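Local coordinates for forkhead-associated 1 (Saccharomyces cerevisiae, PDB 6C4U), which binds phosphothreonine-containing peptides as an FHA domain, here in a form engineered to recognise a phosphopeptide of the human transcription factor c-Myc, at residues L54-S57 / N58-Q62; Q94-S97 / Q98-I102. All coordinates share one frame; numbering follows the deposited sequence.

Contact 1 (L54-S57 / N58-Q62); sequences LPVS and NKHFQ
His-60 turns its imidazole back toward the loop it has just left, and ND1 accepts a hydrogen bond from the backbone N of Ser-57 at 3.0 Å. The amide nitrogen lies close to the ring plane, 10° out of it, although the N-H is bent at 138°. With CG anti to the backbone N (chi1 -162°), the ring is carried back toward Ser-57, its ND1 edge facing the amide. CG1 of Val-56 approaches the same nitrogen obliquely, 3.6 Å from ND1, the two side chains crossing at about a right angle. The packed side of the turn is therefore Val-56, Ser-57 and His-60, all buried. The solvent side is looser: Lys-59 is exposed and points away, and Asn-58, partly exposed, also has its CB directed away overall.

The far ring nitrogen, NE2, is hydrogen-bonded to the O of Gly-80, so both imidazole nitrogens are engaged, which should fix the rotation of the ring. Ser-57 OG, held by the backbone N of Thr-78, also bonds to a modified side chain of the bound peptide, as does the N of Asn-58. Beyond the turn, His-60 and Phe-61 both face Phe-40 in a classic beta bulge where strand 61-66 begins. With ND1 accepting from an amide and NE2 bonded to a carbonyl oxygen, the chemistry is consistent with a neutral ring carrying its proton on NE2, one that ties the Ser-57 backbone, next to the peptide-binding OG and Asn-58 N, to Gly-80.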
loop_
_atom_site.group_PDB
_atom_site.type_symbol
_atom_site.label_atom_id
_atom_site.label_comp_id
_atom_site.label_asym_id
_atom_site.label_seq_id
_atom_site.Cartn_x
_atom_site.Cartn_y
_atom_site.Cartn_z
ATOM N N LEU F 54 9.987 -4.932 -14.118
ATOM C CA LEU F 54 9.779 -3.759 -14.985
ATOM C C LEU F 54 8.322 -3.309 -15.181
ATOM O O LEU F 54 8.046 -2.116 -15.152
ATOM C CB LEU F 54 10.531 -3.907 -16.321
ATOM C CG LEU F 54 12.087 -3.672 -16.220
ATOM C CD1 LEU F 54 12.533 -2.201 -16.066
ATOM C CD2 LEU F 54 12.826 -4.506 -15.172
ATOM N N PRO F 55 7.385 -4.245 -15.334
ATOM C CA PRO F 55 5.961 -3.831 -15.456
ATOM C C PRO F 55 5.315 -3.290 -14.166
ATOM O O PRO F 55 4.152 -2.859 -14.183
ATOM C CB PRO F 55 5.263 -5.126 -15.897
ATOM C CG PRO F 55 6.349 -5.986 -16.439
ATOM C CD PRO F 55 7.548 -5.682 -15.598
ATOM N N VAL F 56 6.037 -3.363 -13.053
ATOM C CA VAL F 56 5.649 -2.638 -11.860
ATOM C C VAL F 56 6.146 -1.212 -12.043
ATOM O O VAL F 56 7.328 -0.982 -12.307
ATOM C CB VAL F 56 6.231 -3.267 -10.578
ATOM C CG1 VAL F 56 5.934 -2.401 -9.359
ATOM C CG2 VAL F 56 5.668 -4.673 -10.400
ATOM N N SER F 57 5.217 -0.268 -11.956
ATOM C CA SER F 57 5.537 1.158 -11.976
ATOM C C SER F 57 6.479 1.568 -10.836
ATOM O O SER F 57 6.459 0.966 -9.762
ATOM C CB SER F 57 4.232 1.980 -11.961
ATOM O OG SER F 57 3.334 1.527 -12.968
ATOM N N ASN F 58 7.311 2.570 -11.099
ATOM C CA ASN F 58 8.289 3.074 -10.122
ATOM C C ASN F 58 7.626 3.507 -8.839
ATOM O O ASN F 58 8.139 3.232 -7.749
ATOM C CB ASN F 58 9.074 4.257 -10.694
ATOM C CG ASN F 58 10.129 3.816 -11.661
ATOM O OD1 ASN F 58 11.245 3.472 -11.255
ATOM N ND2 ASN F 58 9.781 3.791 -12.946
ATOM N N LYS F 59 6.520 4.230 -8.990
ATOM C CA LYS F 59 5.604 4.482 -7.893
ATOM C C LYS F 59 4.280 3.918 -8.372
ATOM O O LYS F 59 3.636 4.474 -9.264
ATOM C CB LYS F 59 5.518 5.967 -7.528
ATOM C CG LYS F 59 6.757 6.500 -6.824
ATOM C CD LYS F 59 6.641 7.539 -5.730
ATOM C CE LYS F 59 8.077 7.975 -5.373
ATOM N NZ LYS F 59 8.427 8.316 -3.947
ATOM N N HIS F 60 3.901 2.786 -7.784
ATOM C CA HIS F 60 2.809 1.968 -8.269
ATOM C C HIS F 60 1.504 2.197 -7.520
ATOM O O HIS F 60 0.450 2.317 -8.130
ATOM C CB HIS F 60 3.206 0.497 -8.201
ATOM C CG HIS F 60 2.348 -0.380 -9.048
ATOM N ND1 HIS F 60 2.774 -0.901 -10.247
ATOM C CD2 HIS F 60 1.069 -0.796 -8.884
ATOM C CE1 HIS F 60 1.795 -1.613 -10.782
ATOM N NE2 HIS F 60 0.746 -1.561 -9.976
ATOM N N PHE F 61 1.560 2.226 -6.197
ATOM C CA PHE F 61 0.373 2.609 -5.420
ATOM C C PHE F 61 0.798 3.222 -4.103
ATOM O O PHE F 61 1.953 3.096 -3.708
ATOM C CB PHE F 61 -0.613 1.428 -5.239
ATOM C CG PHE F 61 -0.071 0.272 -4.431
ATOM C CD1 PHE F 61 0.616 -0.769 -5.062
ATOM C CD2 PHE F 61 -0.264 0.195 -3.051
ATOM C CE1 PHE F 61 1.142 -1.821 -4.330
ATOM C CE2 PHE F 61 0.245 -0.874 -2.318
ATOM C CZ PHE F 61 0.941 -1.870 -2.955
ATOM N N GLN F 62 -0.132 3.924 -3.463
ATOM C CA GLN F 62 0.121 4.525 -2.172
ATOM C C GLN F 62 -0.940 4.060 -1.218
ATOM O O GLN F 62 -2.064 3.725 -1.629
ATOM C CB GLN F 62 0.045 6.060 -2.244
ATOM C CG GLN F 62 0.719 6.685 -3.453
ATOM C CD GLN F 62 0.845 8.166 -3.378
ATOM O OE1 GLN F 62 1.903 8.665 -3.041
ATOM N NE2 GLN F 62 -0.200 8.870 -3.783
#

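Contact 2 (Q94-S97 / Q98-I102); sequences QLLS and QGDEI
Asp-100 reaches back across a tight turn to Ser-97, whose backbone N gives its hydrogen to OD2 at 2.8 Å, with an N-H...O angle of 152°. Ser-97 to Asp-100 form a type II beta turn, closed by a longer bond from Asp-100 N to Ser-97 O, 3.3 Å. Gly-99 takes the positive phi usual at the third position of such a turn, which favours glycine. Backbone and carboxylate of Asp-100 thus both hold Ser-97, one through its O and the other through its N.

Along the aspartate, CB lies 3.4 Å from Ser-97 O, and CG comes to 3.1 Å from the same oxygen. A chi1 of -82° puts CG beside the backbone N, which brings the carboxylate back toward Ser-97. At the tip the two oxygens part: OD2 takes the Ser-97 amide from well above the carboxylate plane, 63° out of it, and also has CD2 of Leu-96 at 4.0 Å, while OD1 lies 3.5 Å from CB of Ser-97 and receives a weak hydrogen bond from ND2 of Asn-84. With an alanine in place of Asp-100, the Ser-97 amide is likely to lose its acceptor, leaving the turn to its long backbone bond and freer to flex.

On the core side, next to the carboxylate, CD2 of Leu-96 meets CD1 of Ile-102 at 4.2 Å, the two side chains crossing at about a right angle. Both press on Ile-63 of strand 61-66, and Leu-96 also touches Leu-83. The turn thereby links strand 94-96, an outermost strand of the mixed sheet paired with 71-75, to strand 101-105, which lies between 112-119 and 82-83 in the antiparallel sheet.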
loop_
_atom_site.group_PDB
_atom_site.type_symbol
_atom_site.label_atom_id
_atom_site.label_comp_id
_atom_site.label_asym_id
_atom_site.label_seq_id
_atom_site.Cartn_x
_atom_site.Cartn_y
_atom_site.Cartn_z
ATOM N N GLN F 94 -9.603 4.048 -2.477
ATOM C CA GLN F 94 -10.422 2.917 -1.978
ATOM C C GLN F 94 -10.107 2.565 -0.526
ATOM O O GLN F 94 -8.932 2.493 -0.158
ATOM C CB GLN F 94 -10.203 1.670 -2.836
ATOM C CG GLN F 94 -10.319 1.884 -4.340
ATOM C CD GLN F 94 -11.710 2.216 -4.814
ATOM O OE1 GLN F 94 -12.634 2.392 -4.025
ATOM N NE2 GLN F 94 -11.869 2.284 -6.146
ATOM N N LEU F 95 -11.147 2.317 0.273
ATOM C CA LEU F 95 -10.989 1.959 1.693
ATOM C C LEU F 95 -10.377 0.572 1.853
ATOM O O LEU F 95 -10.834 -0.374 1.214
ATOM C CB LEU F 95 -12.355 1.949 2.395
ATOM C CG LEU F 95 -12.265 1.930 3.936
ATOM C CD1 LEU F 95 -11.964 3.330 4.519
ATOM C CD2 LEU F 95 -13.542 1.372 4.529
ATOM N N LEU F 96 -9.360 0.461 2.698
ATOM C CA LEU F 96 -8.745 -0.822 3.019
ATOM C C LEU F 96 -9.365 -1.384 4.282
ATOM O O LEU F 96 -9.378 -0.738 5.329
ATOM C CB LEU F 96 -7.239 -0.710 3.210
ATOM C CG LEU F 96 -6.440 -0.414 1.955
ATOM C CD1 LEU F 96 -4.997 -0.152 2.329
ATOM C CD2 LEU F 96 -6.504 -1.579 1.000
ATOM N N SER F 97 -9.926 -2.589 4.138
ATOM C CA SER F 97 -10.435 -3.379 5.242
ATOM C C SER F 97 -9.328 -4.315 5.742
ATOM O O SER F 97 -8.341 -4.594 5.038
ATOM C CB SER F 97 -11.652 -4.203 4.811
ATOM O OG SER F 97 -12.594 -3.432 4.081
ATOM N N GLN F 98 -9.518 -4.792 6.966
ATOM C CA GLN F 98 -8.685 -5.836 7.541
ATOM C C GLN F 98 -8.491 -7.040 6.619
ATOM O O GLN F 98 -9.437 -7.484 5.968
ATOM C CB GLN F 98 -9.240 -6.256 8.903
ATOM C CG GLN F 98 -8.461 -7.349 9.577
ATOM C CD GLN F 98 -7.031 -6.955 9.894
ATOM O OE1 GLN F 98 -6.686 -6.643 11.007
ATOM N NE2 GLN F 98 -6.178 -6.803 8.864
ATOM N N GLY F 99 -7.253 -7.528 6.534
ATOM C CA GLY F 99 -6.961 -8.695 5.727
ATOM C C GLY F 99 -7.096 -8.544 4.226
ATOM O O GLY F 99 -7.134 -9.551 3.531
ATOM N N ASP F 100 -7.155 -7.320 3.705
ATOM C CA ASP F 100 -7.313 -7.121 2.252
ATOM C C ASP F 100 -6.072 -7.559 1.502
ATOM O O ASP F 100 -4.975 -7.537 2.053
ATOM C CB ASP F 100 -7.613 -5.650 1.920
ATOM C CG ASP F 100 -9.082 -5.284 2.100
ATOM O OD1 ASP F 100 -9.878 -6.144 2.531
ATOM O OD2 ASP F 100 -9.431 -4.126 1.819
ATOM N N GLU F 101 -6.262 -7.967 0.250
ATOM C CA GLU F 101 -5.165 -8.476 -0.572
ATOM C C GLU F 101 -4.922 -7.571 -1.782
ATOM O O GLU F 101 -5.738 -7.499 -2.712
ATOM C CB GLU F 101 -5.463 -9.912 -1.022
ATOM C CG GLU F 101 -4.317 -10.637 -1.713
ATOM C CD GLU F 101 -4.702 -12.059 -2.174
ATOM O OE1 GLU F 101 -5.917 -12.414 -2.272
ATOM O OE2 GLU F 101 -3.813 -12.882 -2.430
ATOM N N ILE F 102 -3.775 -6.910 -1.772
ATOM C CA ILE F 102 -3.343 -6.021 -2.850
ATOM C C ILE F 102 -2.464 -6.820 -3.800
ATOM O O ILE F 102 -1.518 -7.465 -3.369
ATOM C CB ILE F 102 -2.584 -4.801 -2.268
ATOM C CG1 ILE F 102 -3.498 -4.050 -1.282
ATOM C CG2 ILE F 102 -2.205 -3.822 -3.353
ATOM C CD1 ILE F 102 -2.863 -2.872 -0.588
#

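Contact 1 comes first along the chain and is complete before contact 2 begins; their centres lie about 18 Å apart. Residues 54-62 lead from a loop into strand 61-66 of the mixed sheet, and 94-102 passes from that sheet's outermost strand 94-96 into the antiparallel sheet. Between the two sheets of this FHA beta sandwich they meet directly, CZ of Phe-61 resting 3.7 Å from CG2 of Ile-102. Contact 1 thus belongs to a loop that touches the bound peptide, whereas contact 2 is a turn that passes the chain between sheets, and the two are in touch through the core between the sheets.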